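Local coordinates for bifunctional pinoresinol-lariciresinol reductase 1 (Thuja plicata, PDB 1QYD), which reduces pinoresinol to lariciresinol and lariciresinol to secoisolariciresinol with NADPH, two successive steps of lignan biosynthesis, at residues Val88-Ile93 with Phe135-Lys140; Gly118-Ile123 with Lys140-Ile145. All coordinates share one frame; numbering follows the deposited sequence.

Contact 1: Val88-Ile93 with Phe135-Lys140; sequences VLSHHI and FIDKRK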
loop_
_atom_site.group_PDB
_atom_site.type_symbol
_atom_site.label_atom_id
_atom_site.label_comp_id
_atom_site.label_asym_id
_atom_site.label_seq_id
_atom_site.Cartn_x
_atom_site.Cartn_y
_atom_site.Cartn_z
ATOM N N VAL A 88 7.494 -2.834 2.002
ATOM C CA VAL A 88 6.291 -3.532 1.546
ATOM C C VAL A 88 6.241 -3.799 0.019
ATOM O O VAL A 88 5.439 -4.610 -0.453
ATOM C CB VAL A 88 5.074 -2.675 2.029
ATOM C CG1 VAL A 88 3.792 -3.438 1.762
ATOM C CG2 VAL A 88 5.193 -2.319 3.516
ATOM N N LEU A 89 7.163 -3.152 -0.739
ATOM C CA LEU A 89 7.333 -3.138 -2.198
ATOM C C LEU A 89 6.110 -2.553 -2.909
ATOM O O LEU A 89 5.676 -2.954 -3.998
ATOM C CB LEU A 89 7.619 -4.563 -2.689
ATOM C CG LEU A 89 9.000 -5.130 -2.384
ATOM C CD1 LEU A 89 9.021 -6.618 -2.712
ATOM C CD2 LEU A 89 10.053 -4.350 -3.172
ATOM N N SER A 90 5.605 -1.516 -2.225
ATOM C CA SER A 90 4.382 -0.861 -2.606
ATOM C C SER A 90 4.499 0.639 -2.745
ATOM O O SER A 90 4.256 1.158 -3.835
ATOM C CB SER A 90 3.297 -1.239 -1.584
ATOM O OG SER A 90 2.025 -1.381 -2.212
ATOM N N HIS A 91 4.907 1.305 -1.646
ATOM C CA HIS A 91 5.091 2.752 -1.474
ATOM C C HIS A 91 6.082 3.418 -2.433
ATOM O O HIS A 91 6.000 4.609 -2.732
ATOM C CB HIS A 91 5.461 2.861 0.015
ATOM C CG HIS A 91 6.000 4.113 0.708
ATOM N ND1 HIS A 91 7.124 4.805 0.503
ATOM C CD2 HIS A 91 5.367 4.674 1.791
ATOM C CE1 HIS A 91 7.173 5.744 1.425
ATOM N NE2 HIS A 91 6.115 5.664 2.200
ATOM N N HIS A 92 6.950 2.609 -3.026
ATOM C CA HIS A 92 8.080 3.057 -3.820
ATOM C C HIS A 92 8.148 2.438 -5.200
ATOM O O HIS A 92 8.898 2.907 -6.057
ATOM C CB HIS A 92 9.365 2.761 -3.024
ATOM C CG HIS A 92 9.106 1.771 -1.895
ATOM N ND1 HIS A 92 8.618 0.544 -2.037
ATOM C CD2 HIS A 92 9.204 2.060 -0.563
ATOM C CE1 HIS A 92 8.405 0.103 -0.827
ATOM N NE2 HIS A 92 8.754 1.006 0.054
ATOM N N ILE A 93 7.396 1.362 -5.427
ATOM C CA ILE A 93 7.295 0.744 -6.743
ATOM C C ILE A 93 6.346 1.538 -7.631
ATOM O O ILE A 93 6.635 1.717 -8.810
ATOM C CB ILE A 93 6.827 -0.740 -6.575
ATOM C CG1 ILE A 93 8.115 -1.523 -6.323
ATOM C CG2 ILE A 93 6.064 -1.325 -7.777
ATOM C CD1 ILE A 93 7.937 -3.053 -6.175
ATOM N N PHE A 135 3.474 -8.185 -7.074
ATOM C CA PHE A 135 3.293 -8.528 -8.466
ATOM C C PHE A 135 2.121 -7.731 -8.997
ATOM O O PHE A 135 2.093 -7.448 -10.193
ATOM C CB PHE A 135 3.095 -10.063 -8.588
ATOM C CG PHE A 135 4.237 -10.835 -7.911
ATOM C CD1 PHE A 135 3.970 -11.626 -6.778
ATOM C CD2 PHE A 135 5.561 -10.692 -8.359
ATOM C CE1 PHE A 135 5.015 -12.253 -6.099
ATOM C CE2 PHE A 135 6.597 -11.328 -7.662
ATOM C CZ PHE A 135 6.322 -12.104 -6.537
ATOM N N ILE A 136 1.182 -7.320 -8.133
ATOM C CA ILE A 136 0.096 -6.431 -8.531
ATOM C C ILE A 136 0.675 -5.056 -8.932
ATOM O O ILE A 136 0.385 -4.527 -10.015
ATOM C CB ILE A 136 -0.871 -6.226 -7.370
ATOM C CG1 ILE A 136 -1.595 -7.496 -7.026
ATOM C CG2 ILE A 136 -1.853 -5.132 -7.754
ATOM C CD1 ILE A 136 -2.526 -8.003 -8.140
ATOM N N ASP A 137 1.498 -4.480 -8.027
ATOM C CA ASP A 137 2.097 -3.174 -8.185
ATOM C C ASP A 137 2.887 -3.025 -9.448
ATOM O O ASP A 137 2.560 -2.182 -10.271
ATOM C CB ASP A 137 2.999 -2.888 -7.028
ATOM C CG ASP A 137 2.359 -2.523 -5.689
ATOM O OD1 ASP A 137 1.134 -2.421 -5.492
ATOM O OD2 ASP A 137 3.172 -2.340 -4.808
ATOM N N LYS A 138 3.900 -3.867 -9.606
ATOM C CA LYS A 138 4.745 -3.949 -10.796
ATOM C C LYS A 138 4.001 -4.176 -12.105
ATOM O O LYS A 138 4.575 -4.023 -13.176
ATOM C CB LYS A 138 5.751 -5.092 -10.651
ATOM C CG LYS A 138 6.737 -4.994 -9.494
ATOM C CD LYS A 138 7.628 -6.222 -9.375
ATOM C CE LYS A 138 8.679 -5.991 -8.289
ATOM N NZ LYS A 138 9.432 -7.201 -8.010
ATOM N N ARG A 139 2.745 -4.613 -12.072
ATOM C CA ARG A 139 1.998 -4.814 -13.290
ATOM C C ARG A 139 1.388 -3.489 -13.723
ATOM O O ARG A 139 1.417 -3.151 -14.906
ATOM C CB ARG A 139 0.890 -5.876 -13.082
ATOM C CG ARG A 139 1.316 -7.301 -13.451
ATOM C CD ARG A 139 0.116 -8.222 -13.562
ATOM N NE ARG A 139 0.302 -9.455 -12.815
ATOM C CZ ARG A 139 -0.280 -9.669 -11.615
ATOM N NH1 ARG A 139 -1.063 -8.770 -11.017
ATOM N NH2 ARG A 139 -0.108 -10.831 -10.997
ATOM N N LYS A 140 0.852 -2.730 -12.763
ATOM C CA LYS A 140 0.301 -1.402 -13.000
ATOM C C LYS A 140 1.273 -0.501 -13.741
ATOM O O LYS A 140 0.928 0.217 -14.687
ATOM C CB LYS A 140 -0.044 -0.731 -11.692
ATOM C CG LYS A 140 -1.342 -1.257 -11.193
ATOM C CD LYS A 140 -1.804 -0.180 -10.238
ATOM C CE LYS A 140 -3.289 0.101 -10.467
ATOM N NZ LYS A 140 -4.155 -1.014 -10.099
#
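Beside the helix that carries Lys138, the probable proton acceptor of this NADPH-dependent reductase, the loop 88-93 closes in with Leu89, Ser90 and Ile93. The fold is the Rossmann type of the NmrA-like family, and the contact illustrates how a loop following a core strand can be fitted to a neighbouring helix by one polar and one apolar grip.

The polar grip is centred on Asp137. Its CG lies anti to the carbonyl carbon (chi1 -75°), and the CA-CB bond is directed at the loop, which carries the carboxylate up to Ser90. There Ser90 OG donates to Asp137 OD2 over 3.0 Å, meeting the syn lone pair. Asp137 OD1 stands farther from the same hydroxyl, at 3.6 Å, so the carboxylate is held through one oxygen rather than forked. The serine is poorly ordered, which leaves this bond less certain. Leu89 O also lies 2.7 Å from Asp137 OD2, two acceptors with no bond between them, and their close placement is doubtful.

The apolar grip comes from Ile93, which meets the helix with both ends of its side chain. The CG2 branch, anti to the backbone N, presses on the beta carbon of the aspartate, Ile93 CG2 to Asp137 CB being 3.5 Å, and the two side chains run roughly perpendicular. The longer branch reaches the lysine, crossing it at a slant: Ile93 CD1 is 3.7 Å from Lys138 CE and 4.0 Å from Lys138 CG, while the amine of the extended chain continues past it.

His91, meanwhile, packs on Glu264 of the second subunit. Within the fold, the loop between strand 79-82 and helix 96-105 thus meets the start of helix 133-147, where Leu89 touches Thr134 and Ser90 touches Ile133.

Contact 2: Gly118-Ile123 with Lys140-Ile145; sequences GMDPDI and KVRRAI
Two aspartates and two arginines join in a single salt-bridge network, with a proline laid over one guanidinium. Arg142, probably an NADP(+)-binding residue, reaches across with its chain extended from CG to NE. Its NH2 is 3.0 Å from Asp120 OD2, the carboxylate and guanidinium planes 37° apart. Its NH1 is 3.0 Å from Asp122 OD2 and almost as near to Asp122 OD1, the planes here standing nearly perpendicular at 87°. Over one face lies Pro121, whose CG is 3.3 Å from Arg142 NE. Asp122 serves both arginines: its OD1 also pairs with Arg143 NH2 at 2.8 Å, the Arg143 chain bending at chi2 and chi3 to bring its guanidinium round. Outside these segments Arg142 NH2 forms a salt bridge with Glu116, and the guanidinium makes a cation-pi contact with Tyr154. A methionine in place of Arg142 would probably leave Asp120 and Glu116 without this shared positive partner and Pro121 without the flat group beneath it. The contact links the loop after strand 111-113, in a type I turn from Asp120 to Ile123, to helix 133-147, whose Val141, Ala144 and Ile145 pack on helix 96-105.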
loop_
_atom_site.group_PDB
_atom_site.type_symbol
_atom_site.label_atom_id
_atom_site.label_comp_id
_atom_site.label_asym_id
_atom_site.label_seq_id
_atom_site.Cartn_x
_atom_site.Cartn_y
_atom_site.Cartn_z
ATOM N N GLY A 118 13.180 -9.845 -10.340
ATOM C CA GLY A 118 12.602 -10.935 -9.570
ATOM C C GLY A 118 11.747 -11.901 -10.400
ATOM O O GLY A 118 12.026 -12.190 -11.561
ATOM N N MET A 119 10.676 -12.379 -9.759
ATOM C CA MET A 119 9.756 -13.398 -10.242
ATOM C C MET A 119 8.969 -13.333 -11.554
ATOM O O MET A 119 8.576 -14.389 -12.076
ATOM C CB MET A 119 8.705 -13.672 -9.194
ATOM C CG MET A 119 9.216 -14.295 -7.919
ATOM S SD MET A 119 7.852 -15.020 -6.971
ATOM C CE MET A 119 8.320 -16.705 -7.212
ATOM N N ASP A 120 8.702 -12.122 -12.063
ATOM C CA ASP A 120 7.914 -11.784 -13.255
ATOM C C ASP A 120 6.401 -11.744 -13.009
ATOM O O ASP A 120 5.684 -12.739 -13.159
ATOM C CB ASP A 120 8.186 -12.744 -14.438
ATOM C CG ASP A 120 7.574 -12.343 -15.783
ATOM O OD1 ASP A 120 8.032 -12.819 -16.813
ATOM O OD2 ASP A 120 6.635 -11.567 -15.846
ATOM N N PRO A 121 5.875 -10.524 -12.768
ATOM C CA PRO A 121 4.507 -10.266 -12.375
ATOM C C PRO A 121 3.372 -10.787 -13.225
ATOM O O PRO A 121 2.383 -11.273 -12.671
ATOM C CB PRO A 121 4.471 -8.773 -12.224
ATOM C CG PRO A 121 5.553 -8.296 -13.131
ATOM C CD PRO A 121 6.625 -9.268 -12.751
ATOM N N ASP A 122 3.443 -10.707 -14.546
ATOM C CA ASP A 122 2.303 -11.215 -15.275
ATOM C C ASP A 122 2.473 -12.637 -15.781
ATOM O O ASP A 122 1.810 -13.064 -16.731
ATOM C CB ASP A 122 1.972 -10.242 -16.406
ATOM C CG ASP A 122 3.062 -9.928 -17.389
ATOM O OD1 ASP A 122 3.045 -8.813 -17.887
ATOM O OD2 ASP A 122 3.907 -10.774 -17.672
ATOM N N ILE A 123 3.422 -13.349 -15.127
ATOM C CA ILE A 123 3.557 -14.791 -15.300
ATOM C C ILE A 123 2.772 -15.259 -14.087
ATOM O O ILE A 123 3.202 -15.386 -12.934
ATOM C CB ILE A 123 5.043 -15.271 -15.261
ATOM C CG1 ILE A 123 5.559 -15.304 -16.706
ATOM C CG2 ILE A 123 5.207 -16.669 -14.641
ATOM C CD1 ILE A 123 4.947 -16.349 -17.679
ATOM N N LYS A 140 0.852 -2.730 -12.763
ATOM C CA LYS A 140 0.301 -1.402 -13.000
ATOM C C LYS A 140 1.273 -0.501 -13.741
ATOM O O LYS A 140 0.928 0.217 -14.687
ATOM C CB LYS A 140 -0.044 -0.731 -11.692
ATOM C CG LYS A 140 -1.342 -1.257 -11.193
ATOM C CD LYS A 140 -1.804 -0.180 -10.238
ATOM C CE LYS A 140 -3.289 0.101 -10.467
ATOM N NZ LYS A 140 -4.155 -1.014 -10.099
ATOM N N VAL A 141 2.512 -0.630 -13.275
ATOM C CA VAL A 141 3.681 0.016 -13.816
ATOM C C VAL A 141 3.979 -0.544 -15.204
ATOM O O VAL A 141 4.282 0.257 -16.091
ATOM C CB VAL A 141 4.789 -0.239 -12.780
ATOM C CG1 VAL A 141 6.194 0.052 -13.306
ATOM C CG2 VAL A 141 4.439 0.649 -11.568
ATOM N N ARG A 142 3.888 -1.884 -15.424
ATOM C CA ARG A 142 4.132 -2.526 -16.711
ATOM C C ARG A 142 3.056 -2.211 -17.703
ATOM O O ARG A 142 3.374 -1.898 -18.836
ATOM C CB ARG A 142 4.154 -4.052 -16.682
ATOM C CG ARG A 142 5.339 -4.795 -16.118
ATOM C CD ARG A 142 5.269 -6.201 -16.642
ATOM N NE ARG A 142 6.362 -6.974 -16.079
ATOM C CZ ARG A 142 6.748 -8.175 -16.543
ATOM N NH1 ARG A 142 6.152 -8.765 -17.578
ATOM N NH2 ARG A 142 7.757 -8.818 -15.955
ATOM N N ARG A 143 1.787 -2.326 -17.326
ATOM C CA ARG A 143 0.678 -2.041 -18.226
ATOM C C ARG A 143 0.540 -0.583 -18.655
ATOM O O ARG A 143 -0.099 -0.328 -19.672
ATOM C CB ARG A 143 -0.609 -2.483 -17.571
ATOM C CG ARG A 143 -1.250 -3.598 -18.346
ATOM C CD ARG A 143 -1.126 -4.953 -17.658
ATOM N NE ARG A 143 0.255 -5.361 -17.450
ATOM C CZ ARG A 143 1.028 -5.867 -18.427
ATOM N NH1 ARG A 143 0.557 -6.046 -19.666
ATOM N NH2 ARG A 143 2.324 -6.115 -18.197
ATOM N N ALA A 144 1.083 0.372 -17.859
ATOM C CA ALA A 144 1.142 1.818 -18.115
ATOM C C ALA A 144 2.311 2.200 -19.009
ATOM O O ALA A 144 2.244 3.172 -19.739
ATOM C CB ALA A 144 1.321 2.598 -16.839
ATOM N N ILE A 145 3.416 1.465 -18.957
ATOM C CA ILE A 145 4.560 1.628 -19.829
ATOM C C ILE A 145 4.053 1.315 -21.217
ATOM O O ILE A 145 4.035 2.231 -22.020
ATOM C CB ILE A 145 5.681 0.647 -19.398
ATOM C CG1 ILE A 145 6.461 1.334 -18.327
ATOM C CG2 ILE A 145 6.622 0.239 -20.531
ATOM C CD1 ILE A 145 7.556 0.379 -17.864
#

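Overall arrangement
Contacts 1 and 2 show one helix serving two loops: both use helix 133-147, on successive turns, and have centres about 9 Å apart. They also meet directly, since Arg139 NE lies 2.8 Å from Pro121 O, a probable hydrogen bond, and Phe135 CZ packs 3.3 Å from Met119 SD. The inferred active-site residues are divided between them. Lys138, the probable proton acceptor, belongs to contact 1, and its side chain is about 5 Å from that of Arg142 in contact 2 and about 4 Å from that of Pro121. The Pro121 side chain is about 11 Å from that of His271, a probable substrate-binding residue.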